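Local coordinates for phosphoribosylformylglycinamidine synthase, purS subunit (Thermotoga maritima, PDB 1VQ3), which is the small PurS subunit of a multi-subunit synthase, an alpha-plus-beta protein present here as an assembly of four copies, at residues 16-21 with 59-64; 23-28 with 86-91. All blocks are in the same frame, centred on the assembly; numbering follows the deposited sequence.

How the contacts relate
The chain enters strand 15-24, whose first part, residues 16-21, serves contact 1 and whose end, with the turn after it, serves contact 2. Helix 31-43 and the strands that follow lead to residues 59-64, where contact 1 closes a loop of 37 residues. The chain then runs through helix 66-81 to residues 86-91, and contact 2 closes a second loop of 57 residues. The loops cross, since the segments alternate along the sequence. Strand 15-24 thus sits between 51-62 and 87-93 in one antiparallel sheet. The contact centres are about 20 Å apart, but Asp21 N probably hydrogen-bonds to Glu90 O, joining them directly.

Contact 1 of 2, residues 16-21 with 59-64; sequences FKFAID and LEVEAE
Phe16 to Phe18 run antiparallel to Leu59 to Val61, the strand axes approaching to 4.6 Å, and Lys17 with Glu60 forms the non-hydrogen-bonded pair between two hydrogen-bonded ones. The bond from Phe18 N to Leu59 O (2.9 Å) is almost straight, at 174°, whereas the two joining Phe16 and Val61 are bent to about 150°. On the face carrying the phenylalanines, Leu59 has its CG wedged between the backbone N and the carbonyl carbon (chi1 67°), and CD2 does most of the touching. Leu59 CD2 lies 4.1 Å from Phe18 CB and presses on the tip of Ile20, where Ile20 CD1 is 3.4 Å from it, tighter than usual for two carbons. The Phe18 ring meets Val61 obliquely: Phe18 CD2 lies 4.3 Å from Val61 CG2. Phe16 instead offers its ring edge: Phe16 CE2 comes 3.3 Å from Ala63 O, which lies in the ring plane. On the other face of the sheet, Lys17 and Glu60 lie alongside each other, pointing the same way. The lysine chain bends beyond CG and brings Lys17 NZ above the carboxylate plane, 3.0 Å from Glu60 OE2, in a salt bridge. Helix 66-81 packs on Phe16, Phe18 and Ile20, while Glu60 and Val61 pair with a strand of the second subunit. This is the layered build of an alpha-plus-beta fold, an antiparallel sheet backed by a helix and continued across a subunit interface.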
# COMPACT_ATOMS: atom_id res chain seq x y z
N PHE C 16 -2.10 12.67 -21.37
CA PHE C 16 -1.57 12.14 -20.12
C PHE C 16 -2.49 11.03 -19.64
O PHE C 16 -3.71 11.24 -19.55
CB PHE C 16 -1.51 13.23 -19.07
CG PHE C 16 -0.62 14.37 -19.44
CD1 PHE C 16 0.74 14.32 -19.16
CD2 PHE C 16 -1.14 15.48 -20.08
CE1 PHE C 16 1.59 15.37 -19.55
CE2 PHE C 16 -0.32 16.52 -20.49
CZ PHE C 16 1.04 16.48 -20.20
N LYS C 17 -1.94 9.85 -19.35
CA LYS C 17 -2.76 8.69 -19.05
C LYS C 17 -2.77 8.43 -17.54
O LYS C 17 -1.73 8.53 -16.83
CB LYS C 17 -2.22 7.46 -19.79
CG LYS C 17 -2.35 7.48 -21.30
CD LYS C 17 -1.19 8.16 -22.07
CE LYS C 17 -0.58 7.24 -23.19
NZ LYS C 17 -1.46 6.12 -23.67
N PHE C 18 -3.94 8.14 -17.02
CA PHE C 18 -4.09 7.89 -15.58
C PHE C 18 -4.92 6.63 -15.31
O PHE C 18 -5.81 6.24 -16.10
CB PHE C 18 -4.77 9.07 -14.89
CG PHE C 18 -4.00 10.37 -14.97
CD1 PHE C 18 -3.05 10.68 -14.04
CD2 PHE C 18 -4.25 11.28 -15.99
CE1 PHE C 18 -2.38 11.85 -14.10
CE2 PHE C 18 -3.59 12.47 -16.06
CZ PHE C 18 -2.65 12.78 -15.14
N ALA C 19 -4.69 6.06 -14.12
CA ALA C 19 -5.59 5.12 -13.54
C ALA C 19 -6.18 5.70 -12.27
O ALA C 19 -5.49 6.31 -11.43
CB ALA C 19 -4.90 3.83 -13.24
N ILE C 20 -7.46 5.43 -12.09
CA ILE C 20 -8.21 5.84 -10.88
C ILE C 20 -8.72 4.55 -10.22
O ILE C 20 -9.50 3.78 -10.83
CB ILE C 20 -9.37 6.74 -11.22
CG1 ILE C 20 -8.98 7.90 -12.18
CG2 ILE C 20 -10.05 7.25 -9.95
CD1 ILE C 20 -10.15 8.49 -12.90
N ASP C 21 -8.28 4.33 -8.99
CA ASP C 21 -8.70 3.20 -8.15
C ASP C 21 -9.77 3.66 -7.13
O ASP C 21 -9.46 4.27 -6.10
CB ASP C 21 -7.48 2.64 -7.45
CG ASP C 21 -7.72 1.28 -6.78
OD1 ASP C 21 -8.85 0.81 -6.63
OD2 ASP C 21 -6.76 0.62 -6.35
N LEU C 59 -7.99 6.37 -18.10
CA LEU C 59 -8.41 7.43 -19.00
C LEU C 59 -7.24 8.25 -19.40
O LEU C 59 -6.19 8.20 -18.77
CB LEU C 59 -9.50 8.32 -18.39
CG LEU C 59 -9.18 9.22 -17.19
CD1 LEU C 59 -10.46 9.92 -16.79
CD2 LEU C 59 -8.66 8.43 -16.00
N GLU C 60 -7.44 9.01 -20.48
CA GLU C 60 -6.40 9.88 -20.99
C GLU C 60 -6.97 11.27 -20.99
O GLU C 60 -8.17 11.47 -21.24
CB GLU C 60 -6.01 9.51 -22.44
CG GLU C 60 -5.65 8.07 -22.62
CD GLU C 60 -5.04 7.77 -23.97
OE1 GLU C 60 -5.28 8.56 -24.92
OE2 GLU C 60 -4.37 6.72 -24.07
N VAL C 61 -6.11 12.24 -20.76
CA VAL C 61 -6.51 13.63 -20.67
C VAL C 61 -5.60 14.47 -21.58
O VAL C 61 -4.37 14.35 -21.48
CB VAL C 61 -6.40 14.15 -19.22
CG1 VAL C 61 -6.77 15.63 -19.15
CG2 VAL C 61 -7.29 13.34 -18.27
N GLU C 62 -6.20 15.29 -22.45
CA GLU C 62 -5.48 16.21 -23.33
C GLU C 62 -5.32 17.51 -22.62
O GLU C 62 -6.30 18.09 -22.23
CB GLU C 62 -6.24 16.43 -24.65
N ALA C 63 -4.08 17.96 -22.40
CA ALA C 63 -3.86 19.20 -21.69
C ALA C 63 -2.47 19.75 -21.93
O ALA C 63 -1.53 19.04 -22.31
CB ALA C 63 -4.09 18.98 -20.18
N GLU C 64 -2.32 21.03 -21.63
CA GLU C 64 -1.02 21.72 -21.81
C GLU C 64 0.10 21.11 -21.00
O GLU C 64 1.24 21.06 -21.43
CB GLU C 64 -1.19 23.21 -21.47
CG GLU C 64 -2.16 23.93 -22.39
CD GLU C 64 -1.53 24.32 -23.73

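Contact 2 of 2, residues 23-28 with 86-91; sequences QYRSNV and VEEYEV
Tyr24 and Glu87 form the non-hydrogen-bonded pair of an antiparallel ladder that ends at a type I beta turn, Arg25 to Val28. Their side chains run alongside each other, ring and carboxylate planes 30° apart, with Tyr24 CD1 3.8 Å from Glu87 CG; Glu87 OE1 accepts a hydrogen bond from Asn83 N. The same ring lies beside Val86 and turns its edge to that residue's carbonyl, Tyr24 CD1 being 3.6 Å from Val86 O in the ring plane. Val28, from the far end of the turn, crosses Val86 at about a right angle, and Val28 CG2 lies 3.9 Å from Val86 CB. Arg25 N donates to Val86 O (2.9 Å) from above the carbonyl plane. The Arg25 side chain, extended from CG to NE, carries the guanidinium over the neighbouring strand, so that Glu87 O faces the flat group rather than an N-H. Arg25 NH2 is instead hydrogen-bonded to Pro84 O, and Glu87 O accepts a bond from His12 NE2 of the third subunit. The carboxylate of Glu88 stands nearly perpendicular to the guanidinium, Glu88 OE1 4.2 Å from Arg25 NH1, beyond a salt bridge. A water ties this oxygen to the turn: it accepts from Ser26 N and donates to Glu88 OE1, each at 2.8 Å.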
# COMPACT_ATOMS: atom_id res chain seq x y z
N GLN C 23 -12.63 2.79 -4.53
CA GLN C 23 -12.90 1.72 -3.59
C GLN C 23 -13.98 2.18 -2.65
O GLN C 23 -14.03 3.33 -2.31
CB GLN C 23 -11.66 1.39 -2.77
CG GLN C 23 -10.55 0.69 -3.51
CD GLN C 23 -10.88 -0.76 -3.94
OE1 GLN C 23 -11.54 -1.52 -3.24
NE2 GLN C 23 -10.39 -1.13 -5.09
N TYR C 24 -14.80 1.26 -2.20
CA TYR C 24 -15.75 1.56 -1.15
C TYR C 24 -15.00 1.88 0.15
O TYR C 24 -13.94 1.26 0.49
CB TYR C 24 -16.68 0.37 -0.94
CG TYR C 24 -17.68 0.19 -2.05
CD1 TYR C 24 -18.54 1.23 -2.43
CD2 TYR C 24 -17.82 -1.02 -2.66
CE1 TYR C 24 -19.49 1.04 -3.40
CE2 TYR C 24 -18.78 -1.24 -3.62
CZ TYR C 24 -19.60 -0.21 -4.00
OH TYR C 24 -20.53 -0.44 -4.98
N ARG C 25 -15.52 2.87 0.87
CA ARG C 25 -14.93 3.19 2.14
C ARG C 25 -15.10 1.99 3.08
O ARG C 25 -15.96 1.14 2.89
CB ARG C 25 -15.55 4.43 2.75
CG ARG C 25 -15.39 5.69 1.96
CD ARG C 25 -16.24 6.82 2.51
NE ARG C 25 -16.11 8.02 1.69
CZ ARG C 25 -15.06 8.83 1.72
NH1 ARG C 25 -14.04 8.59 2.53
NH2 ARG C 25 -15.03 9.89 0.93
N SER C 26 -14.29 1.95 4.12
CA SER C 26 -14.19 0.78 4.97
C SER C 26 -15.50 0.52 5.76
O SER C 26 -15.80 -0.60 6.15
CB SER C 26 -13.00 0.94 5.92
OG SER C 26 -13.18 2.12 6.66
N ASN C 27 -16.28 1.57 5.97
CA ASN C 27 -17.55 1.38 6.70
C ASN C 27 -18.71 0.99 5.78
O ASN C 27 -19.88 0.90 6.24
CB ASN C 27 -17.87 2.62 7.54
CG ASN C 27 -18.04 3.87 6.73
OD1 ASN C 27 -17.63 3.96 5.57
ND2 ASN C 27 -18.67 4.87 7.33
N VAL C 28 -18.41 0.77 4.49
CA VAL C 28 -19.39 0.25 3.51
C VAL C 28 -19.18 -1.25 3.30
O VAL C 28 -18.09 -1.70 2.95
CB VAL C 28 -19.26 0.94 2.10
CG1 VAL C 28 -20.34 0.44 1.13
CG2 VAL C 28 -19.33 2.43 2.22
N VAL C 86 -19.82 7.10 -0.40
CA VAL C 86 -19.47 5.69 -0.21
C VAL C 86 -18.14 5.24 -0.77
O VAL C 86 -17.75 4.10 -0.48
CB VAL C 86 -20.59 4.72 -0.69
CG1 VAL C 86 -21.87 5.05 0.02
CG2 VAL C 86 -20.78 4.75 -2.15
N GLU C 87 -17.45 6.12 -1.51
CA GLU C 87 -16.21 5.75 -2.20
C GLU C 87 -15.13 6.73 -1.87
O GLU C 87 -15.39 7.90 -1.49
CB GLU C 87 -16.40 5.66 -3.70
CG GLU C 87 -17.20 4.41 -4.07
CD GLU C 87 -17.69 4.41 -5.49
OE1 GLU C 87 -17.96 5.51 -6.02
OE2 GLU C 87 -17.77 3.30 -6.08
N GLU C 88 -13.91 6.22 -2.00
CA GLU C 88 -12.69 7.00 -1.93
C GLU C 88 -11.89 6.60 -3.16
O GLU C 88 -12.20 5.59 -3.83
CB GLU C 88 -11.94 6.67 -0.64
CG GLU C 88 -11.49 5.21 -0.58
CD GLU C 88 -11.10 4.74 0.80
OE1 GLU C 88 -11.49 5.37 1.80
OE2 GLU C 88 -10.38 3.75 0.86
N TYR C 89 -10.85 7.35 -3.47
CA TYR C 89 -10.13 7.10 -4.72
C TYR C 89 -8.70 7.52 -4.70
O TYR C 89 -8.32 8.47 -3.99
CB TYR C 89 -10.84 7.78 -5.89
CG TYR C 89 -10.73 9.30 -5.99
CD1 TYR C 89 -11.54 10.14 -5.23
CD2 TYR C 89 -9.85 9.88 -6.88
CE1 TYR C 89 -11.49 11.48 -5.38
CE2 TYR C 89 -9.76 11.25 -7.02
CZ TYR C 89 -10.61 12.04 -6.28
OH TYR C 89 -10.57 13.40 -6.42
N GLU C 90 -7.91 6.83 -5.54
CA GLU C 90 -6.52 7.10 -5.71
C GLU C 90 -6.25 7.21 -7.19
O GLU C 90 -6.77 6.42 -7.96
CB GLU C 90 -5.70 5.94 -5.18
CG GLU C 90 -5.71 5.82 -3.69
CD GLU C 90 -5.16 4.49 -3.20
OE1 GLU C 90 -5.89 3.50 -3.30
OE2 GLU C 90 -4.01 4.45 -2.69
N VAL C 91 -5.46 8.21 -7.55
CA VAL C 91 -5.04 8.47 -8.92
C VAL C 91 -3.53 8.17 -9.07
O VAL C 91 -2.74 8.60 -8.27
CB VAL C 91 -5.26 9.93 -9.27
CG1 VAL C 91 -4.85 10.23 -10.68
CG2 VAL C 91 -6.74 10.33 -9.07
O HOH W 1 -11.72 1.52 1.60
O HOH W 2 -12.38 4.00 4.06